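Amidase (Bacillus anthracis, PDB 5EWQ) probably hydrolyses monocarboxylic acid amides to the carboxylate and ammonia. Local coordinates at residues I35-I40 with Y64-S69; E42-N47 with Q54-D59; Q24-Q29 with R74-D79; R100-E105 with N113-P118. All blocks are in the same frame, centred on the assembly; numbering follows the deposited sequence.

How the contacts relate
All four contacts lie in the first 120 residues, and no two centres are more than about 20 Å apart. Contacts 1 and 3 share helix 64-79, and contacts 1 and 2 share helix 35-45. Along the chain, contact 2 is nested in the loop closed by contact 1, which is nested in that of contact 3; contact 4 follows in series. Contact 2 joins contact 3 through the Glu42-Arg74 salt bridge. Contact 1 joins contact 4 through Glu65 and Arg100. Contact 4 leads into strand 118-122 of the central mixed sheet. Together they join the N-terminal helices to one another and to the strand 118-122 side of this sheet.

Contact 1: I35-I40 with Y64-S69; sequences IENVKI and YEELTS
Asn37 of helix 35-45 and Glu66 of helix 64-79 cross at about a right angle. Their flat ends are turned against each other, with the amide and carboxylate planes 47° apart. Asn37 ND2 is placed to donate to Glu66 OE2, but the modelled 2.3 Å between these two atoms is too short to be trusted at this resolution. The first bond of the Asn37 side chain heads toward helix 64-79. Glu66 starts off at a slant and crosses with an extended chain, chi2 177°. Its second oxygen, OE1, is hydrogen-bonded to Ser63 OG. This places the pair at the partly exposed edge of an interface between two N-terminal helices. Helix 64-79 in turn rests on helix 95-104 and on strand 161-166 of the large mixed sheet. Deeper in, a valine methyl faces a serine hydroxyl: Val38 CG2 is 4.1 Å from Ser69 OG, a loose approach. The Ser69 hydroxyl is turned back toward the carbonyl of Glu66 in its own helix. Val38 also packs against Phe73, further along helix 64-79. The backbones come nearest at Val38 and Glu66, whose CA atoms are 7.0 Å apart.

Contact 2: E42-N47 with Q54-D59; sequences EKEVVN and QKMIDD
The Met56 side chain, a selenomethionine, runs straight out to SE (chi2 -178°) and then bends at chi3 (52°), which lays its CE methyl against Glu44. Glu44 is bent as well, at chi2 (79°), and offers its aliphatic part rather than its carboxylate. Met56 CE lies 3.6 Å from Glu44 CG and touches Glu44 CB nearly as closely. The selenium also sits near the backbone, with Met56 SE 3.3 Å from Glu44 O. On the buried side, Val45 adds one methyl. Its CG2 meets Met56 CE at 4.0 Å, and the two side chains cross at about a right angle. The methyl of Met56 thus touches both the stem of Glu44 and a methyl of Val45. The contact is small, 122 Å² in all, and mostly carbon against carbon. Val45 continues inward onto Leu67 and Ile70 of helix 64-79, while Met56 also touches Leu62 in the loop before that helix. Helix 35-45 ends here: Val46 is the first residue to leave helical angles. A short link then leads into helix 50-58, weakly bonded over its last residues. These are two consecutive helices, joined by a short loop and packed against helix 64-79 in the N-terminal helical part of the amidase.

Contact 3: Q24-Q29 with R74-D79; sequences QPIHNQ and RIQEHD
Ile26 of helix 20-28 is the side chain that meets both Ile75 and Gln76 of helix 64-79, and it makes the tight part of the contact. Its CB points at the other helix, and its two branches go to different partners. The longer one, with CG1 continuing straight to CD1 (chi2 179°), puts Ile26 CD1 at 3.8 Å from Ile75 CG2. These two side chains cross at about a right angle. The shorter branch, Ile26 CG2, lies 3.8 Å from Gln76 CB and 3.4 Å from Gln76 OE1. Ile75 packs on Val88 and Ile91 of strand 88-91. It also touches Val22 of helix 20-28. Ile26 itself also touches Leu72, one turn earlier on helix 64-79.

The outer side is looser. Gln76 stretches out with CG anti to its backbone N, chi1 -180°, and passes over Ile26 toward the exposed His27. There Gln76 OE1 stays 4.2 Å from His27 N and 4.5 Å from His27 CB. The helix axes come within 10.1 Å, and their directions differ by 136°, so the helices run roughly antiparallel at a wide angle. Gln76 takes part with CB and with its amide, whose oxygen rests against a methyl. Cohesion between these segments probably comes from van der Waals contact, including that amide oxygen against a methyl, rather than from directed bonds.

Contact 4: R100-E105 with N113-P118; sequences RKLDQE and NLYGIP
The type II beta turn from Leu114 to Ile117 carries Tyr115 and Gly116 against the end of helix 95-104, where Leu102 and Glu105 receive them. With chi1 at -175°, the Tyr115 ring extends away from the backbone N, across to the last turn of the helix. The hydroxyl arrives between two backbone carbonyls. Tyr115 OH is 2.9 Å from Leu102 O and also 2.9 Å from Glu105 O. It has a single proton to give, so a hydrogen bond to Leu102 O is possible but the choice between the two carbonyls is not settled. Leu102 O lies at the ring edge, near its plane, and is 3.1 Å from Tyr115 CE2. Glu105 is the first residue past helix 95-104 and the N-cap of helix 106-109, so the tyrosine reaches the junction between two successive helices. Glu105 CB adds a contact with Tyr115 OH at 3.8 Å.

The turn leads directly into strand 118-122 of the central sheet, which lies next to strand 161-166. Gly116, the third residue of the turn, has a positive phi of 80°, a value that favours glycine. It is paired through its backbone with Gly159, just before strand 161-166. Leu102 packs alongside the tyrosine. Its CB points toward the turn, and its two methyls part: Leu102 CD2 meets Tyr115 CZ at 3.8 Å, while Leu102 CD1 lies 3.7 Å from Gly116 CA. Leu102 also packs on Phe161 of strand 161-166.

Contact 1: I35-I40 with Y64-S69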
loop_
_atom_site.group_PDB
_atom_site.type_symbol
_atom_site.label_atom_id
_atom_site.label_comp_id
_atom_site.label_asym_id
_atom_site.label_seq_id
_atom_site.Cartn_x
_atom_site.Cartn_y
_atom_site.Cartn_z
ATOM N N ILE A 35 26.959 -9.904 -13.632
ATOM C CA ILE A 35 26.540 -10.166 -12.258
ATOM C C ILE A 35 27.518 -9.567 -11.247
ATOM O O ILE A 35 27.177 -9.374 -10.079
ATOM C CB ILE A 35 26.393 -11.686 -12.002
ATOM C CG1 ILE A 35 25.536 -11.950 -10.761
ATOM C CG2 ILE A 35 27.759 -12.354 -11.887
ATOM C CD1 ILE A 35 25.298 -13.419 -10.486
ATOM N N GLU A 36 28.729 -9.262 -11.702
ATOM C CA GLU A 36 29.744 -8.671 -10.840
ATOM C C GLU A 36 29.351 -7.257 -10.424
ATOM O O GLU A 36 29.352 -6.926 -9.239
ATOM C CB GLU A 36 31.103 -8.655 -11.541
ATOM N N ASN A 37 29.009 -6.432 -11.408
ATOM C CA ASN A 37 28.614 -5.051 -11.156
ATOM C C ASN A 37 27.299 -4.966 -10.387
ATOM O O ASN A 37 27.060 -4.007 -9.653
ATOM C CB ASN A 37 28.501 -4.285 -12.476
ATOM C CG ASN A 37 28.257 -2.801 -12.273
ATOM O OD1 ASN A 37 28.609 -2.237 -11.236
ATOM N ND2 ASN A 37 27.651 -2.162 -13.265
ATOM N N VAL A 38 26.453 -5.976 -10.559
ATOM C CA VAL A 38 25.160 -6.022 -9.883
ATOM C C VAL A 38 25.321 -6.185 -8.375
ATOM O O VAL A 38 24.773 -5.404 -7.596
ATOM C CB VAL A 38 24.281 -7.170 -10.421
ATOM C CG1 VAL A 38 23.020 -7.315 -9.583
ATOM C CG2 VAL A 38 23.932 -6.932 -11.882
ATOM N N LYS A 39 26.079 -7.200 -7.970
ATOM C CA LYS A 39 26.267 -7.506 -6.555
ATOM C C LYS A 39 27.034 -6.408 -5.822
ATOM O O LYS A 39 26.821 -6.185 -4.629
ATOM C CB LYS A 39 26.991 -8.844 -6.393
ATOM C CG LYS A 39 26.184 -10.043 -6.861
ATOM C CD LYS A 39 26.922 -11.347 -6.602
ATOM C CE LYS A 39 26.070 -12.546 -6.987
ATOM N NZ LYS A 39 26.781 -13.835 -6.761
ATOM N N ILE A 40 27.925 -5.727 -6.535
ATOM C CA ILE A 40 28.698 -4.638 -5.948
ATOM C C ILE A 40 27.803 -3.445 -5.624
ATOM O O ILE A 40 27.832 -2.918 -4.511
ATOM C CB ILE A 40 29.837 -4.180 -6.882
ATOM C CG1 ILE A 40 30.912 -5.263 -6.977
ATOM C CG2 ILE A 40 30.452 -2.883 -6.383
ATOM C CD1 ILE A 40 31.562 -5.596 -5.651
ATOM N N TYR A 64 20.204 4.204 -13.870
ATOM C CA TYR A 64 18.846 3.685 -13.745
ATOM C C TYR A 64 18.757 2.240 -14.226
ATOM O O TYR A 64 18.003 1.439 -13.675
ATOM C CB TYR A 64 17.865 4.561 -14.524
ATOM C CG TYR A 64 17.630 5.915 -13.896
ATOM C CD1 TYR A 64 17.407 6.039 -12.530
ATOM C CD2 TYR A 64 17.641 7.071 -14.664
ATOM C CE1 TYR A 64 17.192 7.274 -11.950
ATOM C CE2 TYR A 64 17.430 8.312 -14.093
ATOM C CZ TYR A 64 17.207 8.406 -12.736
ATOM O OH TYR A 64 16.995 9.640 -12.163
ATOM N N GLU A 65 19.535 1.915 -15.254
ATOM C CA GLU A 65 19.574 0.557 -15.784
ATOM C C GLU A 65 20.154 -0.406 -14.754
ATOM O O GLU A 65 19.665 -1.523 -14.587
ATOM C CB GLU A 65 20.391 0.508 -17.076
ATOM C CG GLU A 65 20.459 -0.869 -17.714
ATOM C CD GLU A 65 21.310 -0.888 -18.968
ATOM O OE1 GLU A 65 21.443 -1.969 -19.579
ATOM O OE2 GLU A 65 21.844 0.177 -19.344
ATOM N N GLU A 66 21.199 0.040 -14.063
ATOM C CA GLU A 66 21.815 -0.753 -13.006
ATOM C C GLU A 66 20.872 -0.906 -11.820
ATOM O O GLU A 66 20.778 -1.980 -11.225
ATOM C CB GLU A 66 23.129 -0.117 -12.548
ATOM C CG GLU A 66 24.256 -0.205 -13.561
ATOM C CD GLU A 66 25.511 0.501 -13.089
ATOM O OE1 GLU A 66 25.499 1.747 -13.010
ATOM O OE2 GLU A 66 26.508 -0.190 -12.793
ATOM N N LEU A 67 20.177 0.177 -11.483
ATOM C CA LEU A 67 19.234 0.177 -10.370
ATOM C C LEU A 67 18.107 -0.821 -10.604
ATOM O O LEU A 67 17.710 -1.549 -9.694
ATOM C CB LEU A 67 18.660 1.579 -10.159
ATOM C CG LEU A 67 17.658 1.740 -9.014
ATOM C CD1 LEU A 67 18.307 1.401 -7.684
ATOM C CD2 LEU A 67 17.090 3.149 -8.993
ATOM N N THR A 68 17.599 -0.852 -11.831
ATOM C CA THR A 68 16.533 -1.775 -12.198
ATOM C C THR A 68 17.042 -3.214 -12.193
ATOM O O THR A 68 16.330 -4.133 -11.785
ATOM C CB THR A 68 15.950 -1.436 -13.585
ATOM O OG1 THR A 68 15.488 -0.080 -13.591
ATOM C CG2 THR A 68 14.792 -2.363 -13.926
ATOM N N SER A 69 18.280 -3.399 -12.641
ATOM C CA SER A 69 18.889 -4.724 -12.713
ATOM C C SER A 69 19.014 -5.367 -11.337
ATOM O O SER A 69 18.779 -6.565 -11.180
ATOM C CB SER A 69 20.268 -4.644 -13.372
ATOM O OG SER A 69 21.182 -3.930 -12.559
#

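Contact 2: E42-N47 with Q54-D59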
loop_
_atom_site.group_PDB
_atom_site.type_symbol
_atom_site.label_atom_id
_atom_site.label_comp_id
_atom_site.label_asym_id
_atom_site.label_seq_id
_atom_site.Cartn_x
_atom_site.Cartn_y
_atom_site.Cartn_z
ATOM N N GLU A 42 24.650 -3.535 -5.381
ATOM C CA GLU A 42 23.528 -3.996 -4.571
ATOM C C GLU A 42 23.693 -3.589 -3.111
ATOM O O GLU A 42 22.743 -3.140 -2.471
ATOM C CB GLU A 42 23.376 -5.515 -4.674
ATOM C CG GLU A 42 22.204 -6.075 -3.886
ATOM C CD GLU A 42 22.124 -7.586 -3.955
ATOM O OE1 GLU A 42 23.089 -8.211 -4.445
ATOM O OE2 GLU A 42 21.097 -8.148 -3.520
ATOM N N LYS A 43 24.908 -3.740 -2.593
ATOM C CA LYS A 43 25.200 -3.404 -1.203
ATOM C C LYS A 43 25.092 -1.904 -0.948
ATOM O O LYS A 43 24.937 -1.469 0.193
ATOM C CB LYS A 43 26.595 -3.898 -0.817
ATOM C CG LYS A 43 26.783 -5.401 -0.941
ATOM C CD LYS A 43 28.184 -5.817 -0.524
ATOM N N GLU A 44 25.172 -1.117 -2.016
ATOM C CA GLU A 44 25.123 0.335 -1.903
ATOM C C GLU A 44 23.709 0.865 -2.141
ATOM O O GLU A 44 23.399 2.007 -1.803
ATOM C CB GLU A 44 26.099 0.976 -2.894
ATOM C CG GLU A 44 26.605 2.350 -2.479
ATOM C CD GLU A 44 27.709 2.277 -1.441
ATOM O OE1 GLU A 44 28.209 1.163 -1.179
ATOM O OE2 GLU A 44 28.080 3.335 -0.889
ATOM N N VAL A 45 22.857 0.024 -2.720
ATOM C CA VAL A 45 21.494 0.421 -3.061
ATOM C C VAL A 45 20.493 0.016 -1.977
ATOM O O VAL A 45 19.578 0.776 -1.650
ATOM C CB VAL A 45 21.066 -0.186 -4.419
ATOM C CG1 VAL A 45 19.551 -0.193 -4.566
ATOM C CG2 VAL A 45 21.716 0.575 -5.564
ATOM N N VAL A 46 20.679 -1.176 -1.418
ATOM C CA VAL A 46 19.791 -1.695 -0.380
ATOM C C VAL A 46 19.686 -0.746 0.814
ATOM O O VAL A 46 20.696 -0.263 1.326
ATOM C CB VAL A 46 20.259 -3.085 0.109
ATOM C CG1 VAL A 46 19.521 -3.494 1.374
ATOM C CG2 VAL A 46 20.065 -4.125 -0.985
ATOM N N ASN A 47 18.446 -0.473 1.223
ATOM C CA ASN A 47 18.128 0.375 2.373
ATOM C C ASN A 47 18.518 1.840 2.164
ATOM O O ASN A 47 18.557 2.622 3.114
ATOM C CB ASN A 47 18.794 -0.167 3.643
ATOM C CG ASN A 47 18.113 0.314 4.911
ATOM O OD1 ASN A 47 16.907 0.565 4.924
ATOM N ND2 ASN A 47 18.885 0.452 5.982
ATOM N N GLN A 54 19.618 9.094 -6.015
ATOM C CA GLN A 54 19.831 10.140 -7.008
ATOM C C GLN A 54 21.255 10.680 -6.926
ATOM O O GLN A 54 21.802 11.165 -7.915
ATOM C CB GLN A 54 18.825 11.279 -6.820
ATOM C CG GLN A 54 17.362 10.860 -6.924
ATOM C CD GLN A 54 16.905 10.615 -8.353
ATOM O OE1 GLN A 54 17.706 10.615 -9.286
ATOM N NE2 GLN A 54 15.605 10.408 -8.527
ATOM N N LYS A 55 21.852 10.595 -5.742
ATOM C CA LYS A 55 23.224 11.049 -5.545
ATOM C C LYS A 55 24.219 10.038 -6.105
ATOM O O LYS A 55 25.301 10.405 -6.560
ATOM C CB LYS A 55 23.502 11.295 -4.062
ATOM C CG LYS A 55 22.705 12.441 -3.459
ATOM C CD LYS A 55 22.996 12.597 -1.976
HETATM N N MSE A 56 23.843 8.763 -6.069
HETATM C CA MSE A 56 24.707 7.693 -6.554
HETATM C C MSE A 56 24.838 7.710 -8.073
HETATM O O MSE A 56 25.814 7.203 -8.624
HETATM C CB MSE A 56 24.180 6.332 -6.096
HETATM C CG MSE A 56 24.346 6.067 -4.611
HETATM SE SE MSE A 56 23.719 4.291 -4.111
HETATM C CE MSE A 56 24.705 3.247 -5.429
ATOM N N ILE A 57 23.851 8.291 -8.746
ATOM C CA ILE A 57 23.853 8.344 -10.202
ATOM C C ILE A 57 24.347 9.698 -10.709
ATOM O O ILE A 57 24.756 9.826 -11.863
ATOM C CB ILE A 57 22.452 8.061 -10.777
ATOM C CG1 ILE A 57 21.456 9.114 -10.298
ATOM C CG2 ILE A 57 21.980 6.675 -10.367
ATOM C CD1 ILE A 57 20.025 8.793 -10.640
ATOM N N ASP A 58 24.311 10.704 -9.840
ATOM C CA ASP A 58 24.846 12.019 -10.173
ATOM C C ASP A 58 26.368 12.002 -10.121
ATOM O O ASP A 58 27.034 12.738 -10.849
ATOM C CB ASP A 58 24.297 13.090 -9.227
ATOM C CG ASP A 58 22.868 13.478 -9.549
ATOM O OD1 ASP A 58 22.470 13.360 -10.727
ATOM O OD2 ASP A 58 22.142 13.904 -8.625
ATOM N N ASP A 59 26.912 11.154 -9.253
ATOM C CA ASP A 59 28.356 11.024 -9.113
ATOM C C ASP A 59 28.916 10.046 -10.142
ATOM O O ASP A 59 30.130 9.934 -10.311
ATOM C CB ASP A 59 28.718 10.570 -7.697
ATOM C CG ASP A 59 28.185 11.507 -6.630
ATOM O OD1 ASP A 59 27.948 12.693 -6.944
ATOM O OD2 ASP A 59 28.002 11.059 -5.479
#

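Contact 3: Q24-Q29 with R74-D79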
loop_
_atom_site.group_PDB
_atom_site.type_symbol
_atom_site.label_atom_id
_atom_site.label_comp_id
_atom_site.label_asym_id
_atom_site.label_seq_id
_atom_site.Cartn_x
_atom_site.Cartn_y
_atom_site.Cartn_z
ATOM N N GLN A 24 10.691 -15.362 -16.033
ATOM C CA GLN A 24 10.964 -15.215 -17.463
ATOM C C GLN A 24 11.119 -13.757 -17.920
ATOM O O GLN A 24 12.016 -13.465 -18.710
ATOM C CB GLN A 24 9.875 -15.910 -18.287
ATOM C CG GLN A 24 10.042 -17.418 -18.369
ATOM C CD GLN A 24 8.941 -18.087 -19.166
ATOM O OE1 GLN A 24 7.967 -17.447 -19.562
ATOM N NE2 GLN A 24 9.091 -19.385 -19.406
ATOM N N PRO A 25 10.253 -12.838 -17.446
ATOM C CA PRO A 25 10.541 -11.441 -17.788
ATOM C C PRO A 25 11.874 -10.972 -17.214
ATOM O O PRO A 25 12.561 -10.165 -17.837
ATOM C CB PRO A 25 9.376 -10.675 -17.157
ATOM C CG PRO A 25 8.272 -11.661 -17.102
ATOM C CD PRO A 25 8.934 -12.974 -16.801
ATOM N N ILE A 26 12.231 -11.482 -16.038
ATOM C CA ILE A 26 13.509 -11.159 -15.415
ATOM C C ILE A 26 14.665 -11.802 -16.178
ATOM O O ILE A 26 15.668 -11.150 -16.466
ATOM C CB ILE A 26 13.546 -11.616 -13.942
ATOM C CG1 ILE A 26 12.557 -10.802 -13.106
ATOM C CG2 ILE A 26 14.945 -11.479 -13.369
ATOM C CD1 ILE A 26 12.508 -11.213 -11.650
ATOM N N HIS A 27 14.511 -13.079 -16.513
ATOM C CA HIS A 27 15.546 -13.826 -17.221
ATOM C C HIS A 27 15.826 -13.265 -18.614
ATOM O O HIS A 27 16.962 -13.293 -19.084
ATOM C CB HIS A 27 15.153 -15.303 -17.326
ATOM C CG HIS A 27 16.022 -16.097 -18.253
ATOM N ND1 HIS A 27 15.582 -16.553 -19.477
ATOM C CD2 HIS A 27 17.306 -16.511 -18.136
ATOM C CE1 HIS A 27 16.556 -17.217 -20.073
ATOM N NE2 HIS A 27 17.612 -17.206 -19.281
ATOM N N ASN A 28 14.786 -12.755 -19.268
ATOM C CA ASN A 28 14.921 -12.229 -20.623
ATOM C C ASN A 28 15.774 -10.967 -20.689
ATOM O O ASN A 28 16.611 -10.822 -21.581
ATOM C CB ASN A 28 13.541 -11.951 -21.225
ATOM C CG ASN A 28 12.808 -13.219 -21.617
ATOM O OD1 ASN A 28 13.427 -14.234 -21.937
ATOM N ND2 ASN A 28 11.480 -13.169 -21.594
ATOM N N GLN A 29 15.566 -10.057 -19.745
ATOM C CA GLN A 29 16.290 -8.790 -19.747
ATOM C C GLN A 29 17.477 -8.810 -18.787
ATOM O O GLN A 29 17.934 -7.764 -18.328
ATOM C CB GLN A 29 15.347 -7.636 -19.401
ATOM C CG GLN A 29 14.611 -7.800 -18.085
ATOM C CD GLN A 29 13.424 -6.863 -17.964
ATOM O OE1 GLN A 29 13.322 -5.873 -18.687
ATOM N NE2 GLN A 29 12.514 -7.177 -17.049
ATOM N N ARG A 74 17.195 -9.291 -7.351
ATOM C CA ARG A 74 16.768 -9.607 -5.993
ATOM C C ARG A 74 15.422 -10.324 -5.986
ATOM O O ARG A 74 15.207 -11.244 -5.200
ATOM C CB ARG A 74 16.694 -8.337 -5.142
ATOM C CG ARG A 74 18.049 -7.717 -4.839
ATOM C CD ARG A 74 17.916 -6.527 -3.904
ATOM N NE ARG A 74 17.306 -6.904 -2.632
ATOM C CZ ARG A 74 17.983 -7.357 -1.583
ATOM N NH1 ARG A 74 19.301 -7.493 -1.651
ATOM N NH2 ARG A 74 17.344 -7.676 -0.467
ATOM N N ILE A 75 14.518 -9.899 -6.865
ATOM C CA ILE A 75 13.219 -10.549 -6.999
ATOM C C ILE A 75 13.397 -11.985 -7.485
ATOM O O ILE A 75 12.690 -12.896 -7.054
ATOM C CB ILE A 75 12.296 -9.777 -7.970
ATOM C CG1 ILE A 75 11.984 -8.385 -7.418
ATOM C CG2 ILE A 75 10.999 -10.538 -8.211
ATOM C CD1 ILE A 75 11.175 -7.521 -8.360
ATOM N N GLN A 76 14.364 -12.182 -8.375
ATOM C CA GLN A 76 14.646 -13.503 -8.921
ATOM C C GLN A 76 15.253 -14.436 -7.875
ATOM O O GLN A 76 14.971 -15.633 -7.862
ATOM C CB GLN A 76 15.586 -13.386 -10.125
ATOM C CG GLN A 76 15.938 -14.714 -10.775
ATOM C CD GLN A 76 16.855 -14.553 -11.970
ATOM O OE1 GLN A 76 16.408 -14.576 -13.117
ATOM N NE2 GLN A 76 18.147 -14.388 -11.709
ATOM N N GLU A 77 16.077 -13.880 -6.992
ATOM C CA GLU A 77 16.821 -14.686 -6.027
ATOM C C GLU A 77 16.150 -14.779 -4.657
ATOM O O GLU A 77 16.433 -15.697 -3.889
ATOM C CB GLU A 77 18.237 -14.128 -5.861
ATOM C CG GLU A 77 19.098 -14.221 -7.112
ATOM C CD GLU A 77 19.519 -15.642 -7.430
ATOM O OE1 GLU A 77 19.958 -16.354 -6.503
ATOM O OE2 GLU A 77 19.406 -16.047 -8.606
ATOM N N HIS A 78 15.264 -13.837 -4.349
ATOM C CA HIS A 78 14.669 -13.779 -3.016
ATOM C C HIS A 78 13.147 -13.909 -3.013
ATOM O O HIS A 78 12.575 -14.467 -2.078
ATOM C CB HIS A 78 15.068 -12.477 -2.316
ATOM C CG HIS A 78 16.528 -12.389 -1.997
ATOM N ND1 HIS A 78 17.268 -13.478 -1.593
ATOM C CD2 HIS A 78 17.385 -11.340 -2.026
ATOM C CE1 HIS A 78 18.519 -13.106 -1.384
ATOM N NE2 HIS A 78 18.616 -11.814 -1.639
ATOM N N ASP A 79 12.491 -13.396 -4.049
ATOM C CA ASP A 79 11.032 -13.405 -4.084
ATOM C C ASP A 79 10.485 -14.692 -4.694
ATOM O O ASP A 79 9.527 -15.268 -4.180
ATOM C CB ASP A 79 10.503 -12.195 -4.856
ATOM C CG ASP A 79 8.991 -12.072 -4.781
ATOM O OD1 ASP A 79 8.488 -11.528 -3.774
ATOM O OD2 ASP A 79 8.307 -12.518 -5.727
#

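Contact 4: R100-E105 with N113-P118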
loop_
_atom_site.group_PDB
_atom_site.type_symbol
_atom_site.label_atom_id
_atom_site.label_comp_id
_atom_site.label_asym_id
_atom_site.label_seq_id
_atom_site.Cartn_x
_atom_site.Cartn_y
_atom_site.Cartn_z
ATOM N N ARG A 100 16.800 2.418 -19.604
ATOM C CA ARG A 100 17.898 2.913 -20.426
ATOM C C ARG A 100 17.526 4.228 -21.100
ATOM O O ARG A 100 18.361 5.119 -21.249
ATOM C CB ARG A 100 18.296 1.879 -21.482
ATOM C CG ARG A 100 18.762 0.548 -20.913
ATOM C CD ARG A 100 19.283 -0.369 -22.010
ATOM N NE ARG A 100 19.569 -1.713 -21.516
ATOM C CZ ARG A 100 18.807 -2.776 -21.754
ATOM N NH1 ARG A 100 17.711 -2.657 -22.491
ATOM N NH2 ARG A 100 19.145 -3.961 -21.262
ATOM N N LYS A 101 16.264 4.343 -21.506
ATOM C CA LYS A 101 15.775 5.552 -22.157
ATOM C C LYS A 101 15.735 6.719 -21.175
ATOM O O LYS A 101 15.918 7.875 -21.559
ATOM C CB LYS A 101 14.388 5.315 -22.758
ATOM C CG LYS A 101 13.866 6.473 -23.595
ATOM C CD LYS A 101 12.521 6.144 -24.223
ATOM C CE LYS A 101 12.019 7.296 -25.079
ATOM N NZ LYS A 101 10.711 6.988 -25.720
ATOM N N LEU A 102 15.498 6.409 -19.904
ATOM C CA LEU A 102 15.490 7.425 -18.858
ATOM C C LEU A 102 16.912 7.837 -18.494
ATOM O O LEU A 102 17.131 8.909 -17.931
ATOM C CB LEU A 102 14.748 6.918 -17.621
ATOM C CG LEU A 102 13.236 6.743 -17.777
ATOM C CD1 LEU A 102 12.646 6.028 -16.573
ATOM C CD2 LEU A 102 12.559 8.089 -17.990
ATOM N N ASP A 103 17.875 6.980 -18.817
ATOM C CA ASP A 103 19.284 7.297 -18.617
ATOM C C ASP A 103 19.792 8.215 -19.721
ATOM O O ASP A 103 20.613 9.101 -19.479
ATOM C CB ASP A 103 20.127 6.020 -18.567
ATOM C CG ASP A 103 20.174 5.405 -17.183
ATOM O OD1 ASP A 103 20.200 6.168 -16.195
ATOM O OD2 ASP A 103 20.189 4.160 -17.083
ATOM N N GLN A 104 19.298 7.996 -20.936
ATOM C CA GLN A 104 19.699 8.794 -22.087
ATOM C C GLN A 104 19.166 10.219 -21.988
ATOM O O GLN A 104 19.890 11.183 -22.244
ATOM C CB GLN A 104 19.213 8.144 -23.385
ATOM C CG GLN A 104 19.803 6.770 -23.650
ATOM C CD GLN A 104 19.229 6.122 -24.896
ATOM O OE1 GLN A 104 18.278 6.629 -25.490
ATOM N NE2 GLN A 104 19.807 4.995 -25.297
ATOM N N GLU A 105 17.898 10.345 -21.614
ATOM C CA GLU A 105 17.259 11.650 -21.507
ATOM C C GLU A 105 17.311 12.179 -20.078
ATOM O O GLU A 105 16.534 13.058 -19.707
ATOM C CB GLU A 105 15.806 11.575 -21.981
ATOM C CG GLU A 105 15.629 10.927 -23.343
ATOM C CD GLU A 105 14.178 10.889 -23.783
ATOM O OE1 GLU A 105 13.836 10.038 -24.631
ATOM O OE2 GLU A 105 13.382 11.711 -23.283
ATOM N N ASN A 113 11.995 14.209 -8.236
ATOM C CA ASN A 113 12.701 13.203 -7.451
ATOM C C ASN A 113 12.356 11.785 -7.896
ATOM O O ASN A 113 13.065 10.831 -7.574
ATOM C CB ASN A 113 12.382 13.364 -5.964
ATOM C CG ASN A 113 13.090 14.549 -5.337
ATOM O OD1 ASN A 113 14.269 14.788 -5.595
ATOM N ND2 ASN A 113 12.372 15.294 -4.505
ATOM N N LEU A 114 11.262 11.658 -8.642
ATOM C CA LEU A 114 10.756 10.356 -9.059
ATOM C C LEU A 114 11.307 9.909 -10.407
ATOM O O LEU A 114 11.024 8.799 -10.858
ATOM C CB LEU A 114 9.229 10.387 -9.118
ATOM C CG LEU A 114 8.522 10.569 -7.779
ATOM C CD1 LEU A 114 7.068 10.929 -7.990
ATOM C CD2 LEU A 114 8.637 9.302 -6.963
ATOM N N TYR A 115 12.091 10.772 -11.047
ATOM C CA TYR A 115 12.621 10.476 -12.374
ATOM C C TYR A 115 13.522 9.245 -12.358
ATOM O O TYR A 115 14.503 9.190 -11.617
ATOM C CB TYR A 115 13.392 11.675 -12.932
ATOM C CG TYR A 115 13.857 11.478 -14.359
ATOM C CD1 TYR A 115 13.044 11.826 -15.429
ATOM C CD2 TYR A 115 15.106 10.934 -14.636
ATOM C CE1 TYR A 115 13.459 11.643 -16.732
ATOM C CE2 TYR A 115 15.529 10.746 -15.936
ATOM C CZ TYR A 115 14.703 11.102 -16.980
ATOM O OH TYR A 115 15.121 10.917 -18.278
ATOM N N GLY A 116 13.175 8.256 -13.178
ATOM C CA GLY A 116 13.972 7.051 -13.311
ATOM C C GLY A 116 13.744 6.045 -12.199
ATOM O O GLY A 116 14.270 4.933 -12.243
ATOM N N ILE A 117 12.960 6.435 -11.201
ATOM C CA ILE A 117 12.683 5.567 -10.063
ATOM C C ILE A 117 11.633 4.513 -10.401
ATOM O O ILE A 117 10.509 4.848 -10.776
ATOM C CB ILE A 117 12.201 6.374 -8.842
ATOM C CG1 ILE A 117 13.259 7.398 -8.428
ATOM C CG2 ILE A 117 11.876 5.443 -7.683
ATOM C CD1 ILE A 117 14.584 6.782 -8.036
ATOM N N PRO A 118 12.003 3.230 -10.270
ATOM C CA PRO A 118 11.061 2.126 -10.476
ATOM C C PRO A 118 10.013 2.064 -9.369
ATOM O O PRO A 118 10.353 2.178 -8.191
ATOM C CB PRO A 118 11.962 0.888 -10.452
ATOM C CG PRO A 118 13.141 1.297 -9.640
ATOM C CD PRO A 118 13.357 2.752 -9.941
#